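Local coordinates for protein AlyGC (Glaciecola chathamensis, PDB 5GKD) that breaks down alginate as a calcium-containing lyase of polysaccharide lyase family 6, probably cutting the chain by beta-elimination, at residues 120-125 with 144-149; 89-94 with 109-114; 177-182 with 599-604; 61-66 with 82-87. One frame throughout, in Å; residues are numbered along the deposited sequence.

Contact 1: residues 120-125 with 144-149; sequences FEQDSW and RNKGVT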
loop_
_atom_site.group_PDB
_atom_site.type_symbol
_atom_site.label_atom_id
_atom_site.label_comp_id
_atom_site.label_asym_id
_atom_site.label_seq_id
_atom_site.Cartn_x
_atom_site.Cartn_y
_atom_site.Cartn_z
ATOM N N PHE A 120 8.593 0.611 7.486
ATOM C CA PHE A 120 8.095 -0.198 8.591
ATOM C C PHE A 120 8.327 -1.678 8.386
ATOM O O PHE A 120 7.660 -2.508 9.004
ATOM C CB PHE A 120 6.638 0.162 8.868
ATOM C CG PHE A 120 6.535 1.530 9.440
ATOM C CD1 PHE A 120 6.492 2.628 8.610
ATOM C CD2 PHE A 120 6.696 1.726 10.796
ATOM C CE1 PHE A 120 6.487 3.900 9.134
ATOM C CE2 PHE A 120 6.699 2.991 11.321
ATOM C CZ PHE A 120 6.601 4.079 10.496
ATOM N N GLU A 121 9.292 -2.013 7.547
ATOM C CA GLU A 121 9.935 -3.315 7.575
ATOM C C GLU A 121 11.155 -3.151 8.474
ATOM O O GLU A 121 12.141 -2.519 8.084
ATOM C CB GLU A 121 10.295 -3.768 6.168
ATOM C CG GLU A 121 10.536 -5.251 6.020
ATOM C CD GLU A 121 9.310 -6.102 6.324
ATOM O OE1 GLU A 121 9.480 -7.178 6.924
ATOM O OE2 GLU A 121 8.183 -5.697 5.990
ATOM N N GLN A 122 11.061 -3.691 9.689
ATOM C CA GLN A 122 11.992 -3.423 10.778
ATOM C C GLN A 122 13.288 -4.221 10.674
ATOM O O GLN A 122 13.281 -5.413 10.368
ATOM C CB GLN A 122 11.316 -3.749 12.112
ATOM C CG GLN A 122 12.262 -3.754 13.289
ATOM C CD GLN A 122 11.555 -3.973 14.597
ATOM O OE1 GLN A 122 12.112 -3.727 15.662
ATOM N NE2 GLN A 122 10.313 -4.425 14.530
ATOM N N ASP A 123 14.405 -3.555 10.957
ATOM C CA ASP A 123 15.670 -4.235 11.198
ATOM C C ASP A 123 16.486 -3.393 12.177
ATOM O O ASP A 123 16.052 -2.339 12.633
ATOM C CB ASP A 123 16.442 -4.505 9.892
ATOM C CG ASP A 123 16.845 -3.220 9.144
ATOM O OD1 ASP A 123 16.694 -2.087 9.668
ATOM O OD2 ASP A 123 17.325 -3.345 8.001
ATOM N N SER A 124 17.670 -3.878 12.509
ATOM C CA SER A 124 18.614 -3.140 13.324
ATOM C C SER A 124 19.941 -3.147 12.597
ATOM O O SER A 124 20.208 -4.038 11.792
ATOM C CB SER A 124 18.766 -3.753 14.703
ATOM O OG SER A 124 17.699 -3.376 15.551
ATOM N N TRP A 125 20.765 -2.146 12.864
ATOM C CA TRP A 125 22.026 -2.101 12.141
ATOM C C TRP A 125 23.149 -2.803 12.888
ATOM O O TRP A 125 23.991 -3.446 12.251
ATOM C CB TRP A 125 22.407 -0.658 11.825
ATOM C CG TRP A 125 21.673 -0.128 10.628
ATOM C CD1 TRP A 125 20.694 -0.774 9.903
ATOM C CD2 TRP A 125 21.873 1.133 9.988
ATOM N NE1 TRP A 125 20.257 0.031 8.882
ATOM C CE2 TRP A 125 20.977 1.198 8.903
ATOM C CE3 TRP A 125 22.713 2.222 10.235
ATOM C CZ2 TRP A 125 20.910 2.303 8.072
ATOM C CZ3 TRP A 125 22.629 3.316 9.414
ATOM C CH2 TRP A 125 21.744 3.351 8.351
ATOM N N ARG A 144 16.496 4.975 8.191
ATOM C CA ARG A 144 15.197 5.592 7.962
ATOM C C ARG A 144 14.028 4.733 8.411
ATOM O O ARG A 144 12.901 5.231 8.465
ATOM C CB ARG A 144 14.989 5.936 6.480
ATOM C CG ARG A 144 16.214 6.122 5.646
ATOM C CD ARG A 144 17.006 7.394 5.918
ATOM N NE ARG A 144 16.407 8.602 5.422
ATOM C CZ ARG A 144 17.079 9.635 4.924
ATOM N NH1 ARG A 144 18.401 9.620 4.798
ATOM N NH2 ARG A 144 16.404 10.685 4.536
ATOM N N ASN A 145 14.260 3.474 8.730
ATOM C CA ASN A 145 13.184 2.528 8.946
ATOM C C ASN A 145 13.088 2.167 10.417
ATOM O O ASN A 145 13.990 2.424 11.209
ATOM C CB ASN A 145 13.409 1.267 8.115
ATOM C CG ASN A 145 14.594 0.484 8.580
ATOM O OD1 ASN A 145 15.676 1.043 8.779
ATOM N ND2 ASN A 145 14.403 -0.827 8.780
ATOM N N LYS A 146 11.972 1.550 10.764
ATOM C CA LYS A 146 11.737 1.116 12.127
ATOM C C LYS A 146 12.823 0.153 12.615
ATOM O O LYS A 146 13.360 -0.669 11.865
ATOM C CB LYS A 146 10.359 0.468 12.219
ATOM C CG LYS A 146 10.039 -0.108 13.585
ATOM C CD LYS A 146 8.588 0.008 13.935
ATOM C CE LYS A 146 8.314 -0.519 15.331
ATOM N NZ LYS A 146 6.989 -0.041 15.821
ATOM N N GLY A 147 13.138 0.255 13.896
ATOM C CA GLY A 147 14.156 -0.617 14.450
ATOM C C GLY A 147 15.277 0.257 14.972
ATOM O O GLY A 147 15.735 1.196 14.320
ATOM N N VAL A 148 15.718 -0.065 16.190
ATOM C CA VAL A 148 16.826 0.648 16.803
ATOM C C VAL A 148 18.052 0.558 15.889
ATOM O O VAL A 148 18.218 -0.403 15.125
ATOM C CB VAL A 148 17.086 0.069 18.208
ATOM C CG1 VAL A 148 17.582 -1.343 18.120
ATOM C CG2 VAL A 148 18.075 0.950 19.015
ATOM N N THR A 149 18.871 1.608 15.895
ATOM C CA THR A 149 20.099 1.548 15.109
ATOM C C THR A 149 21.059 0.523 15.702
ATOM O O THR A 149 21.603 -0.326 14.989
ATOM C CB THR A 149 20.748 2.931 15.020
ATOM O OG1 THR A 149 19.795 3.866 14.499
ATOM C CG2 THR A 149 21.979 2.920 14.096
HETATM O O HOH W 1 17.541 -0.541 7.634
#
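The carboxylate of Asp123 and the amide of Asn145 stand almost square to each other, their planes 83° apart. Asn145 ND2 comes in from above the carboxylate plane to donate to Asp123 OD1 (2.8 Å), and a second bond, also close to the amide plane, reaches Glu121 O at 2.9 Å. These two bonds fix the rotation of the amide, which chi1 of 67° points at the 120-125 backbone. The two rings are met obliquely by aliphatic carbons: Phe120 CD2 lies 4.0 Å from Lys146 CD, and Trp125 CE3 is equally far from Thr149 CG2. Water 1 joins Asp123 OD1 and Asn145 OD1 and accepts from Trp125 NE1 (3.0 Å); Lys143 forms a salt bridge with Asp123 OD1, which probably steadies the carboxylate charge, and a hydrogen bond with Asn145 OD1. The backbones are tied by Asp123 N to Lys146 O at 3.2 Å and Trp125 N to Thr149 O at 2.9 Å. Gly147, lacking a side chain, lets Asp123 O come within 3.1 Å of its CA in a CA-H...O contact. Glu121 turns its acid to Arg536 of the second subunit. Within the parallel beta-helix, residues 120-125 lead into strand 124-128, bonded to strand 89-92 on one flank; residues 144-149 form the loop entering strand 150-152, its neighbour on the other.

Contact 2: residues 89-94 with 109-114; sequences EVIAFR and VVIDNF. With PO4 (phosphate ion), chain G.
Val90 and Ile91 meet Val109, Ile111 and Phe114 through hydrocarbon alone; no hydrogen bond crosses between the segments. The methyl CD1 of Ile111 is shared: Val90 CG1 meets it tip to tip at 3.9 Å, while the side chains of Ile91 and Ile111 pass each other in opposite directions, CD1 to CD1 at 3.8 Å. With CG1 anti to the carbonyl carbon and an extended chi2 (-58° and 178°), Ile91 also carries its CD1 to the tip of Val109, 3.9 Å from CG2. Val90 meets the rim of Phe114 with both methyls, from one side of the ring; CG2 lies at the edge, near the ring plane, 3.9 Å from CD2.

The polar bonds here lie within one segment or lead outside the pair. Asn113 ND2 donates to Asp112 OD1 (2.9 Å) nearly straight, at 176°, within the plane of its own amide. Arg144 binds Asn113 OD1, and Tyr427 binds Asp112 OD2.

Arg94 makes the contact with a bound ion. Its extended chain brings the guanidinium edge to a phosphate, probably from the crystallisation liquor: NH1 donates to O2 at 2.9 Å, and NH2 adds a weak bond to the same oxygen. Arg153 and Tyr129 hold the phosphate as well.

In the parallel beta-helix this is interior packing between two faces of the coil. Strand 89-92, hydrogen-bonded to strands 65-69 and 124-128, supplies one side; strand 105-112 and the turn after it, with Phe114, supply the other. Phe80 of strand 73-81, Trp125 of strand 124-128 and Leu140 of strand 134-141 pack alongside.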
loop_
_atom_site.group_PDB
_atom_site.type_symbol
_atom_site.label_atom_id
_atom_site.label_comp_id
_atom_site.label_asym_id
_atom_site.label_seq_id
_atom_site.Cartn_x
_atom_site.Cartn_y
_atom_site.Cartn_z
ATOM N N GLU A 89 19.616 -8.038 10.903
ATOM C CA GLU A 89 20.666 -7.131 11.355
ATOM C C GLU A 89 21.719 -6.977 10.272
ATOM O O GLU A 89 22.013 -7.919 9.544
ATOM C CB GLU A 89 21.378 -7.626 12.626
ATOM C CG GLU A 89 20.502 -8.245 13.678
ATOM C CD GLU A 89 20.120 -9.679 13.396
ATOM O OE1 GLU A 89 20.910 -10.405 12.752
ATOM O OE2 GLU A 89 19.016 -10.072 13.828
ATOM N N VAL A 90 22.327 -5.794 10.218
ATOM C CA VAL A 90 23.477 -5.587 9.341
ATOM C C VAL A 90 24.735 -6.191 9.943
ATOM O O VAL A 90 25.450 -6.950 9.280
ATOM C CB VAL A 90 23.670 -4.090 9.058
ATOM C CG1 VAL A 90 24.818 -3.894 8.080
ATOM C CG2 VAL A 90 22.385 -3.501 8.528
ATOM N N ILE A 91 25.040 -5.833 11.193
ATOM C CA ILE A 91 26.200 -6.326 11.929
ATOM C C ILE A 91 25.715 -7.004 13.204
ATOM O O ILE A 91 25.081 -6.364 14.049
ATOM C CB ILE A 91 27.170 -5.199 12.292
ATOM C CG1 ILE A 91 27.653 -4.457 11.053
ATOM C CG2 ILE A 91 28.356 -5.760 13.093
ATOM C CD1 ILE A 91 28.574 -3.322 11.410
ATOM N N ALA A 92 26.050 -8.277 13.371
ATOM C CA ALA A 92 25.659 -9.032 14.557
ATOM C C ALA A 92 26.864 -9.735 15.156
ATOM O O ALA A 92 27.654 -10.359 14.436
ATOM C CB ALA A 92 24.591 -10.067 14.232
ATOM N N PHE A 93 26.992 -9.646 16.480
ATOM C CA PHE A 93 28.056 -10.320 17.210
ATOM C C PHE A 93 27.663 -11.755 17.547
ATOM O O PHE A 93 27.803 -12.217 18.685
ATOM C CB PHE A 93 28.399 -9.534 18.475
ATOM C CG PHE A 93 29.219 -8.298 18.228
ATOM C CD1 PHE A 93 28.627 -7.130 17.761
ATOM C CD2 PHE A 93 30.575 -8.290 18.508
ATOM C CE1 PHE A 93 29.380 -6.002 17.549
ATOM C CE2 PHE A 93 31.329 -7.150 18.307
ATOM C CZ PHE A 93 30.729 -6.011 17.816
ATOM N N ARG A 94 27.140 -12.461 16.555
ATOM C CA ARG A 94 26.817 -13.873 16.676
ATOM C C ARG A 94 26.629 -14.441 15.279
ATOM O O ARG A 94 26.348 -13.710 14.321
ATOM C CB ARG A 94 25.546 -14.109 17.508
ATOM C CG ARG A 94 24.292 -13.798 16.738
ATOM C CD ARG A 94 23.017 -13.954 17.541
ATOM N NE ARG A 94 21.882 -13.643 16.692
ATOM C CZ ARG A 94 20.609 -13.859 17.010
ATOM N NH1 ARG A 94 19.665 -13.530 16.149
ATOM N NH2 ARG A 94 20.275 -14.388 18.181
ATOM N N VAL A 109 34.120 1.032 10.993
ATOM C CA VAL A 109 33.252 0.695 9.881
ATOM C C VAL A 109 32.100 1.687 9.807
ATOM O O VAL A 109 31.596 2.197 10.814
ATOM C CB VAL A 109 32.750 -0.770 9.878
ATOM C CG1 VAL A 109 33.504 -1.646 10.829
ATOM C CG2 VAL A 109 31.247 -0.883 10.005
ATOM N N VAL A 110 31.718 1.975 8.568
ATOM C CA VAL A 110 30.691 2.938 8.224
ATOM C C VAL A 110 29.451 2.169 7.795
ATOM O O VAL A 110 29.545 1.220 7.009
ATOM C CB VAL A 110 31.162 3.863 7.088
ATOM C CG1 VAL A 110 30.043 4.775 6.645
ATOM C CG2 VAL A 110 32.401 4.651 7.485
ATOM N N ILE A 111 28.291 2.585 8.286
ATOM C CA ILE A 111 27.018 2.208 7.695
ATOM C C ILE A 111 26.305 3.494 7.318
ATOM O O ILE A 111 25.976 4.305 8.192
ATOM C CB ILE A 111 26.157 1.363 8.640
ATOM C CG1 ILE A 111 26.940 0.133 9.119
ATOM C CG2 ILE A 111 24.849 0.999 7.928
ATOM C CD1 ILE A 111 26.149 -0.799 10.030
ATOM N N ASP A 112 26.060 3.678 6.023
ATOM C CA ASP A 112 25.603 4.951 5.469
ATOM C C ASP A 112 24.336 4.700 4.662
ATOM O O ASP A 112 24.394 4.192 3.534
ATOM C CB ASP A 112 26.698 5.575 4.606
ATOM C CG ASP A 112 26.317 6.924 4.063
ATOM O OD1 ASP A 112 25.164 7.345 4.238
ATOM O OD2 ASP A 112 27.175 7.571 3.439
ATOM N N ASN A 113 23.196 5.042 5.248
ATOM C CA ASN A 113 21.917 4.989 4.555
ATOM C C ASN A 113 21.651 3.615 3.947
ATOM O O ASN A 113 21.090 3.493 2.859
ATOM C CB ASN A 113 21.836 6.089 3.492
ATOM C CG ASN A 113 21.407 7.406 4.090
ATOM O OD1 ASN A 113 20.216 7.672 4.218
ATOM N ND2 ASN A 113 22.374 8.211 4.511
ATOM N N PHE A 114 22.034 2.575 4.680
ATOM C CA PHE A 114 21.825 1.163 4.344
ATOM C C PHE A 114 20.434 0.690 4.770
ATOM O O PHE A 114 20.285 -0.319 5.468
ATOM C CB PHE A 114 22.916 0.347 5.032
ATOM C CG PHE A 114 23.268 -0.936 4.357
ATOM C CD1 PHE A 114 23.936 -0.933 3.142
ATOM C CD2 PHE A 114 23.019 -2.144 4.977
ATOM C CE1 PHE A 114 24.309 -2.121 2.541
ATOM C CE2 PHE A 114 23.394 -3.345 4.390
ATOM C CZ PHE A 114 24.031 -3.334 3.159
HETATM P P PO4 G . 16.912 -12.272 18.204
HETATM O O1 PO4 G . 18.057 -11.983 19.148
HETATM O O2 PO4 G . 17.114 -13.571 17.451
HETATM O O3 PO4 G . 16.808 -11.115 17.239
HETATM O O4 PO4 G . 15.625 -12.400 18.985
#

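Contact 3: residues 177-182 with 599-604; sequences LGSNGG and LGIYNV. With PO4 (phosphate ion), chain H.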
loop_
_atom_site.group_PDB
_atom_site.type_symbol
_atom_site.label_atom_id
_atom_site.label_comp_id
_atom_site.label_asym_id
_atom_site.label_seq_id
_atom_site.Cartn_x
_atom_site.Cartn_y
_atom_site.Cartn_z
ATOM N N LEU A 177 11.151 8.946 12.656
ATOM C CA LEU A 177 10.570 7.712 12.148
ATOM C C LEU A 177 9.086 7.883 11.865
ATOM O O LEU A 177 8.590 7.451 10.821
ATOM C CB LEU A 177 10.777 6.591 13.163
ATOM C CG LEU A 177 10.744 5.110 12.782
ATOM C CD1 LEU A 177 10.108 4.268 13.885
ATOM C CD2 LEU A 177 10.164 4.800 11.436
ATOM N N GLY A 178 8.363 8.488 12.794
ATOM C CA GLY A 178 6.926 8.565 12.693
ATOM C C GLY A 178 6.179 7.529 13.497
ATOM O O GLY A 178 4.994 7.299 13.229
ATOM N N SER A 179 6.829 6.901 14.461
ATOM C CA SER A 179 6.221 5.963 15.394
ATOM C C SER A 179 7.265 5.628 16.444
ATOM O O SER A 179 8.400 6.113 16.393
ATOM C CB SER A 179 5.732 4.689 14.707
ATOM O OG SER A 179 6.759 3.729 14.617
ATOM N N ASN A 180 6.880 4.781 17.387
ATOM C CA ASN A 180 7.856 4.183 18.280
ATOM C C ASN A 180 8.817 3.286 17.496
ATOM O O ASN A 180 8.534 2.843 16.386
ATOM C CB ASN A 180 7.158 3.385 19.381
ATOM C CG ASN A 180 8.046 3.175 20.609
ATOM O OD1 ASN A 180 7.742 2.360 21.474
ATOM N ND2 ASN A 180 9.127 3.916 20.688
ATOM N N GLY A 181 9.988 3.056 18.073
ATOM C CA GLY A 181 10.981 2.182 17.487
ATOM C C GLY A 181 12.087 2.854 16.707
ATOM O O GLY A 181 12.685 2.204 15.847
ATOM N N GLY A 182 12.390 4.121 16.983
ATOM C CA GLY A 182 13.440 4.815 16.258
ATOM C C GLY A 182 14.665 5.147 17.082
ATOM O O GLY A 182 15.342 6.144 16.824
ATOM N N LEU A 599 -1.013 1.400 15.489
ATOM C CA LEU A 599 0.295 1.044 16.017
ATOM C C LEU A 599 1.130 2.275 16.354
ATOM O O LEU A 599 2.358 2.175 16.460
ATOM C CB LEU A 599 1.050 0.164 15.021
ATOM C CG LEU A 599 0.303 -1.079 14.551
ATOM C CD1 LEU A 599 1.113 -1.804 13.495
ATOM C CD2 LEU A 599 0.026 -1.998 15.717
ATOM N N GLY A 600 0.499 3.436 16.497
ATOM C CA GLY A 600 1.239 4.646 16.798
ATOM C C GLY A 600 1.894 5.327 15.614
ATOM O O GLY A 600 2.616 6.314 15.816
ATOM N N ILE A 601 1.650 4.847 14.375
ATOM C CA ILE A 601 2.254 5.386 13.164
ATOM C C ILE A 601 1.395 6.539 12.639
ATOM O O ILE A 601 0.165 6.530 12.762
ATOM C CB ILE A 601 2.422 4.265 12.109
ATOM C CG1 ILE A 601 3.253 3.102 12.672
ATOM C CG2 ILE A 601 3.108 4.789 10.880
ATOM C CD1 ILE A 601 3.264 1.885 11.795
ATOM N N TYR A 602 2.031 7.544 12.037
ATOM C CA TYR A 602 1.279 8.662 11.474
ATOM C C TYR A 602 2.001 9.184 10.232
ATOM O O TYR A 602 3.081 8.708 9.875
ATOM C CB TYR A 602 1.017 9.754 12.533
ATOM C CG TYR A 602 2.208 10.355 13.251
ATOM C CD1 TYR A 602 2.836 9.687 14.308
ATOM C CD2 TYR A 602 2.667 11.629 12.926
ATOM C CE1 TYR A 602 3.894 10.274 15.005
ATOM C CE2 TYR A 602 3.730 12.217 13.609
ATOM C CZ TYR A 602 4.332 11.538 14.639
ATOM O OH TYR A 602 5.373 12.126 15.295
ATOM N N ASN A 603 1.376 10.170 9.563
ATOM C CA ASN A 603 1.731 10.577 8.206
ATOM C C ASN A 603 2.398 11.944 8.094
ATOM O O ASN A 603 2.901 12.271 7.008
ATOM C CB ASN A 603 0.481 10.597 7.307
ATOM C CG ASN A 603 -0.141 9.225 7.124
ATOM O OD1 ASN A 603 -1.336 9.030 7.379
ATOM N ND2 ASN A 603 0.661 8.264 6.657
ATOM N N VAL A 604 2.409 12.751 9.157
ATOM C CA VAL A 604 2.898 14.125 9.070
ATOM C C VAL A 604 3.339 14.636 10.441
ATOM O O VAL A 604 2.620 14.493 11.434
ATOM C CB VAL A 604 1.827 15.059 8.459
ATOM C CG1 VAL A 604 0.534 15.039 9.287
ATOM C CG2 VAL A 604 2.362 16.487 8.325
HETATM P P PO4 H . 9.825 1.823 24.773
HETATM O O1 PO4 H . 11.158 2.165 25.382
HETATM O O2 PO4 H . 9.944 2.078 23.322
HETATM O O3 PO4 H . 8.716 2.697 25.418
HETATM O O4 PO4 H . 9.663 0.328 24.919
HETATM O O HOH W 2 5.064 1.007 14.629
HETATM O O HOH W 3 4.396 3.366 17.769
#
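Tyr602 lays one face of its ring over Gly178 where loops of two parallel beta-helices meet, one from the N-terminal and one from the C-terminal part of the chain. From CB, chi1 of 56° sets CG between the backbone N and the carbonyl carbon and brings the ring back toward residues 177-182. CG lies 4.1 Å from Gly178 O, CD1 approaches that oxygen to 3.4 Å, and CE1 is still beside the same peptide; CA of Gly178 rests over the face. Two carbonyl oxygens lie in the ring plane, Gly600 O beside CD1 and Val604 O by the CD2 edge. Beyond the ring, OH is bonded to Glu605 and to the backbone N of Gly635, while Phe571 makes an edge-to-face pair with the ring.

Gly178 O also accepts from Tyr602 N (3.2 Å), almost in line with its C=O bond, and takes a CA-H...O contact from Ile601 CA at 3.3 Å. The same oxygen thus takes the backbone N-H and lies against the ring. Next to it, Ser179 CB packs on Ile601 CG1 at 3.6 Å, while Ser179 OG turns back on its own loop to donate to Asn180 O.

The contact is next to the calcium site, to which Asn180 belongs together with Glu183, Glu212 and Glu214. The Asn180 amide also lies beside a phosphate ion that Lys219 and Arg240 bind. Water 3 closes the junction: it accepts from Asn180 N at 2.9 Å and donates to Leu599 O at 2.7 Å.

Contact 4: residues 61-66 with 82-87; sequences TGQSNL and DGYTPT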
loop_
_atom_site.group_PDB
_atom_site.type_symbol
_atom_site.label_atom_id
_atom_site.label_comp_id
_atom_site.label_asym_id
_atom_site.label_seq_id
_atom_site.Cartn_x
_atom_site.Cartn_y
_atom_site.Cartn_z
ATOM N N THR A 61 27.634 -3.869 -0.518
ATOM C CA THR A 61 26.427 -3.273 -1.070
ATOM C C THR A 61 25.365 -4.344 -1.318
ATOM O O THR A 61 25.591 -5.543 -1.141
ATOM C CB THR A 61 26.720 -2.516 -2.374
ATOM O OG1 THR A 61 27.088 -3.443 -3.413
ATOM C CG2 THR A 61 27.835 -1.506 -2.170
ATOM N N GLY A 62 24.193 -3.894 -1.733
ATOM C CA GLY A 62 23.095 -4.820 -1.938
ATOM C C GLY A 62 22.719 -5.492 -0.638
ATOM O O GLY A 62 22.750 -4.883 0.435
ATOM N N GLN A 63 22.381 -6.778 -0.725
ATOM C CA GLN A 63 21.942 -7.534 0.450
ATOM C C GLN A 63 23.153 -8.184 1.112
ATOM O O GLN A 63 23.321 -9.398 1.126
ATOM C CB GLN A 63 20.867 -8.546 0.076
ATOM C CG GLN A 63 19.484 -7.918 -0.003
ATOM C CD GLN A 63 19.448 -6.778 -1.012
ATOM O OE1 GLN A 63 19.420 -7.012 -2.222
ATOM N NE2 GLN A 63 19.507 -5.547 -0.526
ATOM N N SER A 64 24.008 -7.320 1.662
ATOM C CA SER A 64 25.202 -7.683 2.405
ATOM C C SER A 64 24.941 -7.522 3.892
ATOM O O SER A 64 24.067 -6.758 4.307
ATOM C CB SER A 64 26.390 -6.806 2.010
ATOM O OG SER A 64 26.815 -7.037 0.695
ATOM N N ASN A 65 25.713 -8.246 4.693
ATOM C CA ASN A 65 25.653 -8.103 6.142
ATOM C C ASN A 65 26.909 -8.744 6.722
ATOM O O ASN A 65 27.780 -9.214 5.988
ATOM C CB ASN A 65 24.356 -8.693 6.714
ATOM C CG ASN A 65 24.235 -10.206 6.508
ATOM O OD1 ASN A 65 25.215 -10.898 6.272
ATOM N ND2 ASN A 65 23.013 -10.713 6.608
ATOM N N LEU A 66 27.009 -8.740 8.049
ATOM C CA LEU A 66 28.203 -9.228 8.732
ATOM C C LEU A 66 27.817 -9.915 10.032
ATOM O O LEU A 66 27.035 -9.371 10.820
ATOM C CB LEU A 66 29.186 -8.088 9.013
ATOM C CG LEU A 66 30.355 -8.353 9.973
ATOM C CD1 LEU A 66 31.271 -9.436 9.445
ATOM C CD2 LEU A 66 31.138 -7.076 10.230
ATOM N N ASP A 82 24.443 1.575 -0.221
ATOM C CA ASP A 82 23.724 1.129 -1.424
ATOM C C ASP A 82 23.149 -0.270 -1.244
ATOM O O ASP A 82 23.337 -1.150 -2.081
ATOM C CB ASP A 82 24.621 1.173 -2.662
ATOM C CG ASP A 82 25.152 2.562 -2.959
ATOM O OD1 ASP A 82 24.489 3.559 -2.620
ATOM O OD2 ASP A 82 26.241 2.654 -3.546
ATOM N N GLY A 83 22.452 -0.481 -0.136
ATOM C CA GLY A 83 21.815 -1.763 0.088
ATOM C C GLY A 83 21.102 -1.820 1.420
ATOM O O GLY A 83 20.734 -0.790 1.989
ATOM N N TYR A 84 20.888 -3.045 1.897
ATOM C CA TYR A 84 20.209 -3.276 3.163
ATOM C C TYR A 84 20.292 -4.761 3.487
ATOM O O TYR A 84 20.341 -5.601 2.585
ATOM C CB TYR A 84 18.750 -2.796 3.136
ATOM C CG TYR A 84 17.916 -3.373 2.006
ATOM C CD1 TYR A 84 17.929 -2.798 0.747
ATOM C CD2 TYR A 84 17.111 -4.478 2.204
ATOM C CE1 TYR A 84 17.168 -3.310 -0.272
ATOM C CE2 TYR A 84 16.352 -5.000 1.183
ATOM C CZ TYR A 84 16.389 -4.408 -0.054
ATOM O OH TYR A 84 15.639 -4.915 -1.075
ATOM N N THR A 85 20.346 -5.070 4.779
ATOM C CA THR A 85 20.556 -6.449 5.182
ATOM C C THR A 85 19.327 -7.294 4.849
ATOM O O THR A 85 18.193 -6.855 5.058
ATOM C CB THR A 85 20.857 -6.562 6.672
ATOM O OG1 THR A 85 21.067 -7.947 6.979
ATOM C CG2 THR A 85 19.701 -6.023 7.534
ATOM N N PRO A 86 19.522 -8.494 4.300
ATOM C CA PRO A 86 18.396 -9.411 4.101
ATOM C C PRO A 86 17.967 -10.130 5.374
ATOM O O PRO A 86 16.924 -10.802 5.363
ATOM C CB PRO A 86 18.947 -10.401 3.070
ATOM C CG PRO A 86 20.383 -10.462 3.396
ATOM C CD PRO A 86 20.793 -9.078 3.835
ATOM N N THR A 87 18.727 -10.024 6.465
ATOM C CA THR A 87 18.341 -10.673 7.713
ATOM C C THR A 87 17.790 -9.628 8.684
ATOM O O THR A 87 17.309 -8.558 8.272
ATOM C CB THR A 87 19.524 -11.462 8.301
ATOM O OG1 THR A 87 20.605 -10.583 8.602
ATOM C CG2 THR A 87 20.019 -12.527 7.322
#
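Gln63 and Tyr84 run side by side in the same direction, with the amide nitrogen of Gln63 over the ring. NE2 stands 3.2 Å above the ring plane, over its centre, and amide and ring planes are inclined by 39°. A bend at chi2 (58°) folds the glutamine over the ring, and from there NE2 also donates to Tyr84 O at 3.2 Å, nearly within its amide plane. The amide nitrogen thus lies over the ring of the residue whose carbonyl it binds. The aliphatic root of Gln63 crosses Pro86 obliquely, CB 3.8 Å from CD. Asn65 stands about square to Thr87, and its ND2 makes weak bonds to Thr87 OG1 (3.1 Å) and Thr85 OG1 (3.4 Å). Thr85 OG1 in turn accepts from Thr87 N at 3.2 Å, forming an ST turn, and is bonded to Glu89 O.

The backbones pair in parallel at Gly62 and Gly83: Gly62 N donates to Asp82 O (2.9 Å), and Tyr84 N to Gly62 O (3.0 Å). With no CB on Gly83, its CA comes close to Gly62 O. Pro86 and Thr87 also pack on Lys475 of the second subunit. Stacked corners on successive coils, joined by parallel backbone pairing and by side chains of one turn resting on the next, are characteristic of the parallel beta-helix of the pectate lyase-like superfamily.

In the fold
Along the chain the order is contact 4, contact 2, contact 1, contact 3. Contacts 4, 2 and 1 follow successive coils of the N-terminal beta-helix and reach one run of parallel strands: 65-69, 89-92, 124-128 and 150-152. Contacts 4 and 2 have centres about 8 Å apart, joined by backbone bonds between Leu66 and strand 89-92; the centres of contacts 2 and 1 are about 12 Å apart, and they touch through Trp125. Contact 3, its centre about 12 Å from that of contact 1, brings in the C-terminal beta-helix, with Phe120 packing on Ser179 and Ile601. Contact 1 thus lies between contacts 4 and 2 and the loop holding Asn180 of the calcium site, where the two beta-helices pack together.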